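Local coordinates for protein 2-dehydropantoate 2-reductase (Enterococcus faecium, PDB 3WFI) that acts as an NAD-dependent D-mandelate dehydrogenase of the ketopantoate reductase family, probably interconverting 2-hydroxy and 2-oxo acids, at residues P118-T130 / F142-K156. Sequence-based numbering, arbitrary orientation.
Sequences PMENIYIGNTMWT and FGSGSVELQNLGDGK
Met119 lays its SD against Leu152 CB, 3.9 Å away. At Glu120 the backbone O takes a 2.8 Å bond from Lys156 NZ, which stands above the carbonyl plane; all four torsions of the lysine fold the same way, curling its chain back over that oxygen. A water bridges Glu120 O and Ile122 O to Gly153 N. Leu152, with CG anti to its carbonyl carbon (chi1 -67°), forks over the next residues: CD1 meets Ile122 CG2 at 3.6 Å and CD2 meets Ile124 CD1 at 3.7 Å. On the opposite face of the sheet from Ile124, Tyr123 brings CD1 within 3.5 Å of Asn151 CA, while its OH bonds to Glu99. Paired bonds then run antiparallel, Ile124 with Gln150 and Asn126 with Glu148; Gly125, with no side chain to press on Glu148 O and Leu149 CB, lets its CA close to 3.9 Å from Leu149 CA in a non-hydrogen-bonded pair. Beyond Thr127, Met128 N donates almost straight (177°) to Ser146 O. Trp129 turns one indole face to the backbone, with Gly145 CA in CH-pi contact 3.6 Å from the six-ring centroid, and its NE1 bonds to Leu172 O. At Thr130 a water ties its N to Phe142 O and Ser144 O. Main-chain bonds thus fix the register of this pair in the Rossmann-type sheet, leaving Asn126 and Trp129 beside Asn105 and Met11, which bind NAD(+) in another structure of this protein.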
loop_
_atom_site.group_PDB
_atom_site.type_symbol
_atom_site.label_atom_id
_atom_site.label_comp_id
_atom_site.label_asym_id
_atom_site.label_seq_id
_atom_site.Cartn_x
_atom_site.Cartn_y
_atom_site.Cartn_z
ATOM N N PRO B 118 10.789 0.502 34.027
ATOM C CA PRO B 118 9.372 0.119 34.025
ATOM C C PRO B 118 8.445 1.280 33.645
ATOM O O PRO B 118 8.785 2.442 33.847
ATOM C CB PRO B 118 9.117 -0.308 35.467
ATOM C CG PRO B 118 10.181 0.358 36.265
ATOM C CD PRO B 118 11.381 0.412 35.369
ATOM N N MET B 119 7.286 0.929 33.107
ATOM C CA MET B 119 6.282 1.873 32.664
ATOM C C MET B 119 5.907 2.889 33.745
ATOM O O MET B 119 5.689 4.064 33.443
ATOM C CB MET B 119 5.030 1.097 32.212
ATOM C CG MET B 119 4.055 1.889 31.361
ATOM S SD MET B 119 4.799 2.585 29.877
ATOM C CE MET B 119 5.318 1.141 28.946
ATOM N N GLU B 120 5.858 2.440 35.000
ATOM C CA GLU B 120 5.506 3.300 36.137
ATOM C C GLU B 120 6.459 4.494 36.297
ATOM O O GLU B 120 6.101 5.506 36.903
ATOM C CB GLU B 120 5.370 2.491 37.450
ATOM C CG GLU B 120 6.637 2.359 38.290
ATOM C CD GLU B 120 6.478 1.530 39.569
ATOM O OE1 GLU B 120 6.349 0.291 39.473
ATOM O OE2 GLU B 120 6.529 2.106 40.676
ATOM N N ASN B 121 7.660 4.379 35.741
ATOM C CA ASN B 121 8.658 5.446 35.837
ATOM C C ASN B 121 8.818 6.266 34.552
ATOM O O ASN B 121 9.774 7.048 34.433
ATOM C CB ASN B 121 10.018 4.852 36.221
ATOM C CG ASN B 121 10.088 4.390 37.676
ATOM O OD1 ASN B 121 10.955 3.585 38.042
ATOM N ND2 ASN B 121 9.218 4.923 38.519
ATOM N N ILE B 122 7.893 6.101 33.608
ATOM C CA ILE B 122 7.981 6.817 32.322
ATOM C C ILE B 122 6.943 7.932 32.264
ATOM O O ILE B 122 5.767 7.738 32.628
ATOM C CB ILE B 122 7.817 5.883 31.106
ATOM C CG1 ILE B 122 8.855 4.764 31.154
ATOM C CG2 ILE B 122 7.993 6.663 29.804
ATOM C CD1 ILE B 122 8.701 3.715 30.070
ATOM N N TYR B 123 7.393 9.098 31.797
ATOM C CA TYR B 123 6.547 10.268 31.670
ATOM C C TYR B 123 6.714 10.828 30.257
ATOM O O TYR B 123 7.789 10.743 29.668
ATOM C CB TYR B 123 6.896 11.323 32.730
ATOM C CG TYR B 123 6.783 10.808 34.152
ATOM C CD1 TYR B 123 5.625 11.007 34.892
ATOM C CD2 TYR B 123 7.824 10.086 34.735
ATOM C CE1 TYR B 123 5.507 10.517 36.176
ATOM C CE2 TYR B 123 7.724 9.586 36.019
ATOM C CZ TYR B 123 6.564 9.816 36.739
ATOM O OH TYR B 123 6.443 9.318 37.999
ATOM N N ILE B 124 5.629 11.357 29.709
ATOM C CA ILE B 124 5.630 11.894 28.348
ATOM C C ILE B 124 5.236 13.353 28.413
ATOM O O ILE B 124 4.383 13.728 29.220
ATOM C CB ILE B 124 4.656 11.134 27.438
ATOM C CG1 ILE B 124 3.281 10.964 28.102
ATOM C CG2 ILE B 124 5.230 9.774 27.094
ATOM C CD1 ILE B 124 2.190 10.559 27.136
ATOM N N GLY B 125 5.858 14.178 27.576
ATOM C CA GLY B 125 5.543 15.593 27.580
ATOM C C GLY B 125 5.801 16.346 26.285
ATOM O O GLY B 125 6.367 15.818 25.329
ATOM N N ASN B 126 5.341 17.587 26.275
ATOM C CA ASN B 126 5.566 18.516 25.173
ATOM C C ASN B 126 6.248 19.722 25.745
ATOM O O ASN B 126 5.935 20.128 26.861
ATOM C CB ASN B 126 4.233 18.952 24.535
ATOM C CG ASN B 126 3.511 17.814 23.843
ATOM O OD1 ASN B 126 2.286 17.801 23.752
ATOM N ND2 ASN B 126 4.267 16.846 23.347
ATOM N N THR B 127 7.174 20.304 24.993
ATOM C CA THR B 127 7.792 21.561 25.398
ATOM C C THR B 127 7.475 22.645 24.364
ATOM O O THR B 127 7.531 22.392 23.163
ATOM C CB THR B 127 9.318 21.444 25.609
ATOM O OG1 THR B 127 9.864 22.757 25.819
ATOM C CG2 THR B 127 10.008 20.798 24.408
ATOM N N MET B 128 7.121 23.833 24.846
ATOM C CA MET B 128 6.808 24.966 23.972
ATOM C C MET B 128 7.876 26.059 24.046
ATOM O O MET B 128 7.708 27.142 23.484
ATOM C CB MET B 128 5.409 25.524 24.289
ATOM C CG MET B 128 4.302 24.852 23.472
ATOM S SD MET B 128 3.225 23.628 24.261
ATOM C CE MET B 128 4.279 22.725 25.385
ATOM N N TRP B 129 8.986 25.759 24.719
ATOM C CA TRP B 129 10.158 26.632 24.725
ATOM C C TRP B 129 10.811 26.656 23.353
ATOM O O TRP B 129 10.623 25.735 22.573
ATOM C CB TRP B 129 11.176 26.134 25.766
ATOM C CG TRP B 129 10.716 26.346 27.157
ATOM C CD1 TRP B 129 10.081 25.440 27.967
ATOM C CD2 TRP B 129 10.832 27.552 27.912
ATOM N NE1 TRP B 129 9.802 26.017 29.183
ATOM C CE2 TRP B 129 10.252 27.313 29.174
ATOM C CE3 TRP B 129 11.359 28.822 27.639
ATOM C CZ2 TRP B 129 10.197 28.294 30.171
ATOM C CZ3 TRP B 129 11.312 29.791 28.630
ATOM C CH2 TRP B 129 10.732 29.521 29.881
ATOM N N THR B 130 11.585 27.706 23.072
ATOM C CA THR B 130 12.441 27.720 21.894
ATOM C C THR B 130 13.910 27.792 22.314
ATOM O O THR B 130 14.236 28.141 23.446
ATOM C CB THR B 130 12.090 28.887 20.934
ATOM O OG1 THR B 130 12.280 30.134 21.600
ATOM C CG2 THR B 130 10.648 28.786 20.477
ATOM N N PHE B 142 15.974 32.561 23.884
ATOM C CA PHE B 142 15.176 33.763 23.999
ATOM C C PHE B 142 13.721 33.447 24.307
ATOM O O PHE B 142 13.207 32.404 23.916
ATOM C CB PHE B 142 15.295 34.604 22.727
ATOM C CG PHE B 142 14.349 35.767 22.687
ATOM C CD1 PHE B 142 14.549 36.862 23.523
ATOM C CD2 PHE B 142 13.241 35.762 21.837
ATOM C CE1 PHE B 142 13.676 37.941 23.504
ATOM C CE2 PHE B 142 12.365 36.840 21.811
ATOM C CZ PHE B 142 12.585 37.927 22.647
ATOM N N GLY B 143 13.096 34.359 25.049
ATOM C CA GLY B 143 11.661 34.391 25.237
ATOM C C GLY B 143 11.152 33.405 26.257
ATOM O O GLY B 143 11.905 32.869 27.079
ATOM N N SER B 144 9.849 33.180 26.196
ATOM C CA SER B 144 9.157 32.379 27.181
ATOM C C SER B 144 8.806 31.005 26.591
ATOM O O SER B 144 9.208 30.628 25.473
ATOM C CB SER B 144 7.923 33.157 27.713
ATOM O OG SER B 144 6.890 33.266 26.748
ATOM N N GLY B 145 8.090 30.236 27.389
ATOM C CA GLY B 145 7.704 28.891 27.009
ATOM C C GLY B 145 7.006 28.160 28.139
ATOM O O GLY B 145 6.657 28.757 29.154
ATOM N N SER B 146 6.800 26.866 27.944
ATOM C CA SER B 146 6.164 26.015 28.951
ATOM C C SER B 146 6.396 24.536 28.652
ATOM O O SER B 146 6.881 24.167 27.583
ATOM C CB SER B 146 4.658 26.273 28.984
ATOM O OG SER B 146 4.050 25.788 27.799
ATOM N N VAL B 147 6.042 23.703 29.625
ATOM C CA VAL B 147 6.110 22.260 29.486
ATOM C C VAL B 147 4.825 21.663 30.035
ATOM O O VAL B 147 4.327 22.089 31.082
ATOM C CB VAL B 147 7.321 21.664 30.254
ATOM C CG1 VAL B 147 7.346 20.148 30.135
ATOM C CG2 VAL B 147 8.630 22.272 29.755
ATOM N N GLU B 148 4.298 20.673 29.327
ATOM C CA GLU B 148 3.160 19.897 29.791
ATOM C C GLU B 148 3.571 18.437 29.762
ATOM O O GLU B 148 4.206 17.997 28.801
ATOM C CB GLU B 148 1.923 20.105 28.912
ATOM C CG GLU B 148 1.429 21.550 28.899
ATOM C CD GLU B 148 0.095 21.713 28.194
ATOM O OE1 GLU B 148 -0.311 20.797 27.451
ATOM O OE2 GLU B 148 -0.543 22.769 28.387
ATOM N N LEU B 149 3.226 17.697 30.815
ATOM C CA LEU B 149 3.680 16.308 30.939
ATOM C C LEU B 149 2.680 15.423 31.652
ATOM O O LEU B 149 1.832 15.903 32.410
ATOM C CB LEU B 149 5.059 16.245 31.630
ATOM C CG LEU B 149 5.182 16.676 33.101
ATOM C CD1 LEU B 149 4.771 15.556 34.052
ATOM C CD2 LEU B 149 6.604 17.113 33.420
ATOM N N GLN B 150 2.790 14.123 31.388
ATOM C CA GLN B 150 1.862 13.136 31.901
ATOM C C GLN B 150 2.566 11.834 32.268
ATOM O O GLN B 150 3.497 11.412 31.591
ATOM C CB GLN B 150 0.799 12.835 30.845
ATOM C CG GLN B 150 -0.335 11.962 31.364
ATOM C CD GLN B 150 -1.486 11.838 30.391
ATOM O OE1 GLN B 150 -1.397 12.269 29.238
ATOM N NE2 GLN B 150 -2.598 11.271 30.868
ATOM N N ASN B 151 2.094 11.203 33.334
ATOM C CA ASN B 151 2.521 9.856 33.688
ATOM C C ASN B 151 1.965 8.824 32.705
ATOM O O ASN B 151 0.814 8.899 32.299
ATOM C CB ASN B 151 2.091 9.492 35.121
ATOM C CG ASN B 151 0.582 9.525 35.310
ATOM O OD1 ASN B 151 -0.037 10.581 35.213
ATOM N ND2 ASN B 151 -0.013 8.372 35.571
ATOM N N LEU B 152 2.787 7.860 32.329
ATOM C CA LEU B 152 2.285 6.647 31.672
ATOM C C LEU B 152 1.838 5.534 32.609
ATOM O O LEU B 152 1.010 4.715 32.219
ATOM C CB LEU B 152 3.324 6.086 30.726
ATOM C CG LEU B 152 3.575 7.002 29.547
ATOM C CD1 LEU B 152 4.620 6.363 28.660
ATOM C CD2 LEU B 152 2.297 7.238 28.771
ATOM N N GLY B 153 2.372 5.471 33.818
ATOM C CA GLY B 153 1.992 4.382 34.716
ATOM C C GLY B 153 0.803 4.723 35.588
ATOM O O GLY B 153 0.689 5.842 36.084
ATOM N N ASP B 154 -0.060 3.733 35.804
ATOM C CA ASP B 154 -1.277 3.898 36.598
ATOM C C ASP B 154 -0.909 4.396 37.973
ATOM O O ASP B 154 0.063 3.924 38.559
ATOM C CB ASP B 154 -2.000 2.548 36.770
ATOM C CG ASP B 154 -2.586 2.002 35.479
ATOM O OD1 ASP B 154 -2.899 2.760 34.531
ATOM O OD2 ASP B 154 -2.782 0.777 35.428
ATOM N N GLY B 155 -1.665 5.363 38.478
ATOM C CA GLY B 155 -1.483 5.850 39.838
ATOM C C GLY B 155 -0.279 6.749 40.074
ATOM O O GLY B 155 0.034 7.059 41.224
ATOM N N LYS B 156 0.372 7.200 39.002
ATOM C CA LYS B 156 1.550 8.039 39.124
ATOM C C LYS B 156 1.266 9.520 38.814
ATOM O O LYS B 156 2.189 10.271 38.500
ATOM C CB LYS B 156 2.666 7.515 38.218
ATOM C CG LYS B 156 3.057 6.058 38.442
ATOM C CD LYS B 156 3.462 5.718 39.881
ATOM C CE LYS B 156 4.708 6.446 40.352
ATOM N NZ LYS B 156 5.945 6.026 39.631
HETATM O O HOH W 1 4.565 7.054 35.084
HETATM O O HOH W 2 11.536 30.309 24.416
HETATM O O HOH W 3 15.300 30.953 22.123
#